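PDB 3AX6: phosphoribosylaminoimidazole carboxylase, ATPase subunit from Thermotoga maritima, which probably catalyses the ATP-dependent carboxylation of 5-aminoimidazole ribonucleotide with bicarbonate to N5-carboxyaminoimidazole ribonucleotide in purine biosynthesis. Local coordinates for residues Asp58-Ser63 with Glu84-His89. Numbering follows the deposited sequence.
Sequences DLVKGS and EGYKIH
In Val60 the CG2 methyl is the branch set opposite the backbone N, which brings it up to Tyr86, whose own CG lies anti to the carbonyl carbon (chi1 -68°), an arrangement that lays the ring against the last turn of helix 53-61. The two side chains meet at about a right angle, Val60 CG2 standing 3.5 Å from Tyr86 CB and 3.8 Å from its CG. The far end of the ring lies against Lys61, where the aliphatic CG packs 3.5 Å from the phenol OH of Tyr86 and the extended chain runs on past it. Deeper in, Val60 CG2 also meets Ile88 CD1 at 4.0 Å, and Leu81 of helix 75-83 closes on Val60, Tyr86 and Ile88 alike. The contact thus joins a helix of the Rossmann-like preATP-grasp domain to edge strand 87-88 of its parallel sheet, just after the Schellman turn at Gly85 that ends helix 75-83. Cutting Tyr86 back to an alanine would keep CB near Val60 but is likely to leave the Lys61 methylenes without the ring end that lies against them. Between the backbones, a water lies 2.9 Å from Val60 O and 3.2 Å from Lys87 O and can link the two carbonyls.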
ATOM      1  N   ASP A  58     -19.229   9.127 -21.953  1.00 23.64           N
ATOM      2  CA  ASP A  58     -18.040   9.961 -22.100  1.00 23.85           C
ATOM      3  C   ASP A  58     -16.875   9.264 -21.414  1.00 22.46           C
ATOM      4  O   ASP A  58     -15.758   9.266 -21.925  1.00 22.64           O
ATOM      5  CB  ASP A  58     -18.223  11.332 -21.446  1.00 25.41           C
ATOM      6  CG  ASP A  58     -19.297  12.160 -22.109  1.00 26.79           C
ATOM      7  OD1 ASP A  58     -19.267  12.306 -23.349  1.00 28.81           O
ATOM      8  OD2 ASP A  58     -20.168  12.670 -21.380  1.00 29.85           O
ATOM      9  N   LEU A  59     -17.149   8.676 -20.250  1.00 21.07           N
ATOM     10  CA  LEU A  59     -16.128   7.978 -19.478  1.00 20.11           C
ATOM     11  C   LEU A  59     -15.516   6.807 -20.235  1.00 20.01           C
ATOM     12  O   LEU A  59     -14.298   6.677 -20.294  1.00 18.76           O
ATOM     13  CB  LEU A  59     -16.699   7.451 -18.164  1.00 18.33           C
ATOM     14  CG  LEU A  59     -15.659   6.645 -17.374  1.00 15.74           C
ATOM     15  CD1 LEU A  59     -14.689   7.611 -16.742  1.00 15.74           C
ATOM     16  CD2 LEU A  59     -16.307   5.789 -16.305  1.00 15.59           C
ATOM     17  N   VAL A  60     -16.365   5.951 -20.795  1.00 20.38           N
ATOM     18  CA  VAL A  60     -15.891   4.788 -21.537  1.00 21.47           C
ATOM     19  C   VAL A  60     -15.148   5.191 -22.808  1.00 21.02           C
ATOM     20  O   VAL A  60     -14.076   4.659 -23.093  1.00 20.27           O
ATOM     21  CB  VAL A  60     -17.060   3.843 -21.894  1.00 22.19           C
ATOM     22  CG1 VAL A  60     -18.157   4.624 -22.579  1.00 25.73           C
ATOM     23  CG2 VAL A  60     -16.572   2.719 -22.796  1.00 20.48           C
ATOM     24  N   LYS A  61     -15.702   6.139 -23.560  1.00 22.65           N
ATOM     25  CA  LYS A  61     -15.060   6.600 -24.794  1.00 24.31           C
ATOM     26  C   LYS A  61     -13.769   7.376 -24.537  1.00 23.91           C
ATOM     27  O   LYS A  61     -12.911   7.470 -25.418  1.00 24.56           O
ATOM     28  CB  LYS A  61     -16.014   7.474 -25.607  1.00 24.96           C
ATOM     29  CG  LYS A  61     -17.148   6.717 -26.273  1.00 27.24           C
ATOM     30  CD  LYS A  61     -18.034   7.687 -27.022  1.00 29.63           C
ATOM     31  CE  LYS A  61     -19.211   6.995 -27.674  1.00 32.12           C
ATOM     32  NZ  LYS A  61     -20.098   8.006 -28.324  1.00 35.95           N
ATOM     33  N   GLY A  62     -13.636   7.934 -23.337  1.00 21.69           N
ATOM     34  CA  GLY A  62     -12.438   8.676 -23.007  1.00 19.62           C
ATOM     35  C   GLY A  62     -11.398   7.819 -22.310  1.00 20.09           C
ATOM     36  O   GLY A  62     -10.352   8.315 -21.896  1.00 20.90           O
ATOM     37  N   SER A  63     -11.672   6.527 -22.185  1.00 20.21           N
ATOM     38  CA  SER A  63     -10.748   5.618 -21.517  1.00 20.92           C
ATOM     39  C   SER A  63     -10.387   4.451 -22.418  1.00 21.09           C
ATOM     40  O   SER A  63     -11.123   4.129 -23.350  1.00 25.29           O
ATOM     41  CB  SER A  63     -11.381   5.076 -20.233  1.00 21.59           C
ATOM     42  OG  SER A  63     -11.853   6.128 -19.407  1.00 24.39           O
ATOM     43  N   GLU A  84     -19.790  -2.189 -29.133  1.00 22.11           N
ATOM     44  CA  GLU A  84     -19.162  -1.316 -30.120  1.00 22.50           C
ATOM     45  C   GLU A  84     -17.649  -1.499 -30.068  1.00 21.50           C
ATOM     46  O   GLU A  84     -16.911  -0.796 -30.755  1.00 22.71           O
ATOM     47  CB  GLU A  84     -19.487   0.157 -29.855  1.00 24.04           C
ATOM     48  CG  GLU A  84     -20.965   0.484 -29.742  1.00 28.81           C
ATOM     49  CD  GLU A  84     -21.244   1.967 -29.912  1.00 30.00           C
ATOM     50  OE1 GLU A  84     -21.250   2.434 -31.069  1.00 31.39           O
ATOM     51  OE2 GLU A  84     -21.448   2.666 -28.894  1.00 33.36           O
ATOM     52  N   GLY A  85     -17.190  -2.422 -29.231  1.00 19.66           N
ATOM     53  CA  GLY A  85     -15.765  -2.674 -29.129  1.00 16.43           C
ATOM     54  C   GLY A  85     -15.026  -2.056 -27.953  1.00 16.12           C
ATOM     55  O   GLY A  85     -13.850  -2.348 -27.756  1.00 16.19           O
ATOM     56  N   TYR A  86     -15.684  -1.206 -27.171  1.00 15.92           N
ATOM     57  CA  TYR A  86     -15.022  -0.594 -26.020  1.00 16.01           C
ATOM     58  C   TYR A  86     -14.693  -1.614 -24.945  1.00 15.90           C
ATOM     59  O   TYR A  86     -15.482  -2.506 -24.650  1.00 17.09           O
ATOM     60  CB  TYR A  86     -15.876   0.530 -25.433  1.00 14.89           C
ATOM     61  CG  TYR A  86     -15.967   1.705 -26.366  1.00 15.86           C
ATOM     62  CD1 TYR A  86     -17.091   1.898 -27.163  1.00 16.38           C
ATOM     63  CD2 TYR A  86     -14.901   2.592 -26.499  1.00 15.84           C
ATOM     64  CE1 TYR A  86     -17.159   2.947 -28.074  1.00 17.11           C
ATOM     65  CE2 TYR A  86     -14.953   3.646 -27.411  1.00 17.79           C
ATOM     66  CZ  TYR A  86     -16.088   3.817 -28.195  1.00 19.25           C
ATOM     67  OH  TYR A  86     -16.159   4.858 -29.095  1.00 18.79           O
ATOM     68  N   LYS A  87     -13.507  -1.482 -24.366  1.00 15.89           N
ATOM     69  CA  LYS A  87     -13.062  -2.407 -23.334  1.00 15.63           C
ATOM     70  C   LYS A  87     -13.675  -2.115 -21.970  1.00 14.67           C
ATOM     71  O   LYS A  87     -13.312  -1.136 -21.316  1.00 13.07           O
ATOM     72  CB  LYS A  87     -11.541  -2.363 -23.236  1.00 17.65           C
ATOM     73  CG  LYS A  87     -10.857  -3.578 -23.803  1.00 23.10           C
ATOM     74  CD  LYS A  87     -11.222  -3.813 -25.249  1.00 24.72           C
ATOM     75  CE  LYS A  87     -10.829  -5.219 -25.663  1.00 27.27           C
ATOM     76  NZ  LYS A  87     -11.505  -6.240 -24.809  1.00 27.20           N
ATOM     77  N   ILE A  88     -14.609  -2.965 -21.551  1.00 14.10           N
ATOM     78  CA  ILE A  88     -15.264  -2.815 -20.251  1.00 15.50           C
ATOM     79  C   ILE A  88     -15.175  -4.135 -19.492  1.00 15.56           C
ATOM     80  O   ILE A  88     -15.725  -5.155 -19.920  1.00 13.69           O
ATOM     81  CB  ILE A  88     -16.734  -2.402 -20.416  1.00 15.15           C
ATOM     82  CG1 ILE A  88     -16.807  -1.098 -21.221  1.00 14.56           C
ATOM     83  CG2 ILE A  88     -17.370  -2.195 -19.041  1.00 14.87           C
ATOM     84  CD1 ILE A  88     -18.187  -0.784 -21.768  1.00 16.51           C
ATOM     85  N   HIS A  89     -14.478  -4.101 -18.359  1.00 16.75           N
ATOM     86  CA  HIS A  89     -14.249  -5.298 -17.551  1.00 17.09           C
ATOM     87  C   HIS A  89     -14.546  -5.125 -16.069  1.00 17.00           C
ATOM     88  O   HIS A  89     -14.083  -4.167 -15.447  1.00 17.43           O
ATOM     89  CB  HIS A  89     -12.791  -5.734 -17.709  1.00 16.67           C
ATOM     90  CG  HIS A  89     -12.403  -6.042 -19.120  1.00 18.42           C
ATOM     91  ND1 HIS A  89     -11.169  -5.719 -19.638  1.00 19.26           N
ATOM     92  CD2 HIS A  89     -13.074  -6.676 -20.111  1.00 19.03           C
ATOM     93  CE1 HIS A  89     -11.095  -6.141 -20.887  1.00 19.76           C
ATOM     94  NE2 HIS A  89     -12.236  -6.726 -21.198  1.00 19.21           N
TER
HETATM   95  O   HOH W   1     -13.367   1.990 -22.082  1.00 17.31           O